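Local atomic coordinates of transcriptional regulator (Saccharomonospora viridis, PDB entry 4KWA), a protein that probably binds DNA as a TetR-family transcriptional regulator, and binds a choline ion in its C-terminal domain. Residues L89-L94 / H177-L182. Residues are numbered along the deposited sequence; the frame is centred on the assembly and turned at random.
Sequences LPTPGL and HMRQHL
The one flat group in this contact, the guanidinium of Arg179, is met obliquely by two methyls of the loop: Leu89 CD1 lies 3.4 Å from Arg179 NE, and Thr91 CG2 stands further off, 4.4 Å from Arg179 NH2. The arginine chain bends at chi3 (-68°) after an extended start, which brings NE and NH2 back toward the leucine, whose side chain lies roughly perpendicular to it. Its polar atoms bond to acidic groups beyond the two segments: NE forms a salt bridge with Glu86, tying the end of helix 77-86, just ahead of the loop, to helix 175-190, and NH1 forms one with Asp176, three residues earlier on the same helix.

The other leucine branch turns to the apolar side of helix 175-190. Leu89 CD2 sits 3.9 Å from CG of selenomethionine Met178 and 4.1 Å from Leu182 CD1, the Leu89 and Met178 side chains running antiparallel alongside each other. Met178 has CG anti to its backbone N (chi1 170°) and runs out fully extended, bringing Met178 SE to within 3.7 Å of Pro90 CD, a ring carbon. Pro90, the centre of an inverse gamma turn, also rests on Trp99, a residue of the choline pocket, and on Leu167 of helix 148-168.

Leu89 thus has one methyl against a charged group and the other in the hydrophobic core of this TetR-type ligand-binding domain. The direct contact is apolar, without a polar bond between the segments; the nearby Glu86 bridge probably helps hold the two sides together and, with Asp176, steadies the guanidinium beside the leucine at the partly exposed border.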
loop_
_atom_site.group_PDB
_atom_site.type_symbol
_atom_site.label_atom_id
_atom_site.label_comp_id
_atom_site.label_asym_id
_atom_site.label_seq_id
_atom_site.Cartn_x
_atom_site.Cartn_y
_atom_site.Cartn_z
ATOM N N LEU A 89 5.525 -12.915 2.269
ATOM C CA LEU A 89 5.934 -12.188 3.456
ATOM C C LEU A 89 7.156 -11.356 3.211
ATOM O O LEU A 89 8.030 -11.784 2.510
ATOM C CB LEU A 89 6.198 -13.183 4.585
ATOM C CG LEU A 89 4.991 -14.041 4.889
ATOM C CD1 LEU A 89 5.359 -14.999 6.008
ATOM C CD2 LEU A 89 3.754 -13.259 5.202
ATOM N N PRO A 90 7.275 -10.186 3.846
ATOM C CA PRO A 90 8.450 -9.385 3.602
ATOM C C PRO A 90 9.587 -9.842 4.489
ATOM O O PRO A 90 10.058 -9.061 5.324
ATOM C CB PRO A 90 7.999 -7.988 4.026
ATOM C CG PRO A 90 6.927 -8.255 5.024
ATOM C CD PRO A 90 6.174 -9.407 4.474
ATOM N N THR A 91 10.060 -11.077 4.292
ATOM C CA THR A 91 11.166 -11.592 5.119
ATOM C C THR A 91 12.491 -10.875 4.811
ATOM O O THR A 91 12.765 -10.346 3.712
ATOM C CB THR A 91 11.243 -13.098 4.966
ATOM O OG1 THR A 91 11.203 -13.421 3.595
ATOM C CG2 THR A 91 10.038 -13.738 5.505
ATOM N N PRO A 92 13.404 -10.902 5.790
ATOM C CA PRO A 92 14.696 -10.290 5.599
ATOM C C PRO A 92 15.317 -10.608 4.209
ATOM O O PRO A 92 15.159 -11.691 3.730
ATOM C CB PRO A 92 15.511 -10.881 6.738
ATOM C CG PRO A 92 14.496 -11.261 7.783
ATOM C CD PRO A 92 13.150 -11.336 7.162
ATOM N N GLY A 93 15.955 -9.630 3.593
ATOM C CA GLY A 93 16.618 -9.769 2.285
ATOM C C GLY A 93 15.834 -9.328 1.079
ATOM O O GLY A 93 15.154 -8.297 1.079
ATOM N N LEU A 94 15.819 -10.185 0.081
ATOM C CA LEU A 94 15.222 -9.919 -1.183
ATOM C C LEU A 94 13.700 -9.678 -1.064
ATOM O O LEU A 94 13.189 -8.749 -1.683
ATOM C CB LEU A 94 15.509 -11.137 -2.115
ATOM C CG LEU A 94 14.922 -11.018 -3.522
ATOM C CD1 LEU A 94 15.216 -9.701 -4.178
ATOM C CD2 LEU A 94 15.367 -12.133 -4.483
ATOM N N HIS A 177 3.795 -11.969 13.092
ATOM C CA HIS A 177 2.373 -11.614 13.371
ATOM C C HIS A 177 1.535 -11.641 12.082
ATOM O O HIS A 177 0.434 -12.150 12.075
ATOM C CB HIS A 177 2.273 -10.338 14.162
ATOM C CG HIS A 177 2.836 -10.474 15.564
ATOM N ND1 HIS A 177 3.966 -9.799 16.002
ATOM C CD2 HIS A 177 2.453 -11.265 16.605
ATOM C CE1 HIS A 177 4.214 -10.125 17.261
ATOM N NE2 HIS A 177 3.314 -11.015 17.649
HETATM N N MSE A 178 2.115 -11.133 10.998
HETATM C CA MSE A 178 1.435 -11.149 9.694
HETATM C C MSE A 178 1.169 -12.598 9.258
HETATM O O MSE A 178 0.107 -12.940 8.689
HETATM C CB MSE A 178 2.387 -10.410 8.703
HETATM C CG MSE A 178 1.898 -10.595 7.293
HETATM SE SE MSE A 178 2.834 -9.277 6.135
HETATM C CE MSE A 178 2.016 -9.740 4.472
ATOM N N ARG A 179 2.172 -13.426 9.416
ATOM C CA ARG A 179 2.073 -14.842 9.100
ATOM C C ARG A 179 0.941 -15.483 9.858
ATOM O O ARG A 179 0.141 -16.135 9.271
ATOM C CB ARG A 179 3.369 -15.613 9.359
ATOM C CG ARG A 179 3.336 -17.039 8.868
ATOM C CD ARG A 179 4.585 -17.835 9.190
ATOM N NE ARG A 179 5.747 -17.370 8.475
ATOM C CZ ARG A 179 6.764 -16.735 9.025
ATOM N NH1 ARG A 179 6.801 -16.475 10.298
ATOM N NH2 ARG A 179 7.769 -16.350 8.291
ATOM N N GLN A 180 0.898 -15.250 11.167
ATOM C CA GLN A 180 -0.177 -15.758 12.052
ATOM C C GLN A 180 -1.588 -15.250 11.641
ATOM O O GLN A 180 -2.523 -16.024 11.512
ATOM C CB GLN A 180 0.104 -15.346 13.526
ATOM C CG GLN A 180 -0.746 -16.182 14.508
ATOM C CD GLN A 180 -0.254 -16.109 15.952
ATOM O OE1 GLN A 180 -0.401 -17.063 16.724
ATOM N NE2 GLN A 180 0.369 -14.996 16.308
ATOM N N HIS A 181 -1.682 -13.949 11.404
ATOM C CA HIS A 181 -2.949 -13.379 10.954
ATOM C C HIS A 181 -3.461 -14.027 9.658
ATOM O O HIS A 181 -4.643 -14.338 9.484
ATOM C CB HIS A 181 -2.778 -11.845 10.802
ATOM C CG HIS A 181 -4.085 -11.147 10.552
ATOM N ND1 HIS A 181 -4.766 -10.468 11.552
ATOM C CD2 HIS A 181 -4.936 -11.203 9.503
ATOM C CE1 HIS A 181 -5.939 -10.073 11.091
ATOM N NE2 HIS A 181 -6.056 -10.470 9.844
ATOM N N LEU A 182 -2.579 -14.171 8.664
ATOM C CA LEU A 182 -2.935 -14.736 7.379
ATOM C C LEU A 182 -3.283 -16.250 7.472
ATOM O O LEU A 182 -4.257 -16.683 6.883
ATOM C CB LEU A 182 -1.798 -14.508 6.366
ATOM C CG LEU A 182 -1.665 -13.088 5.801
ATOM C CD1 LEU A 182 -0.354 -12.880 5.040
ATOM C CD2 LEU A 182 -2.886 -12.772 4.950
#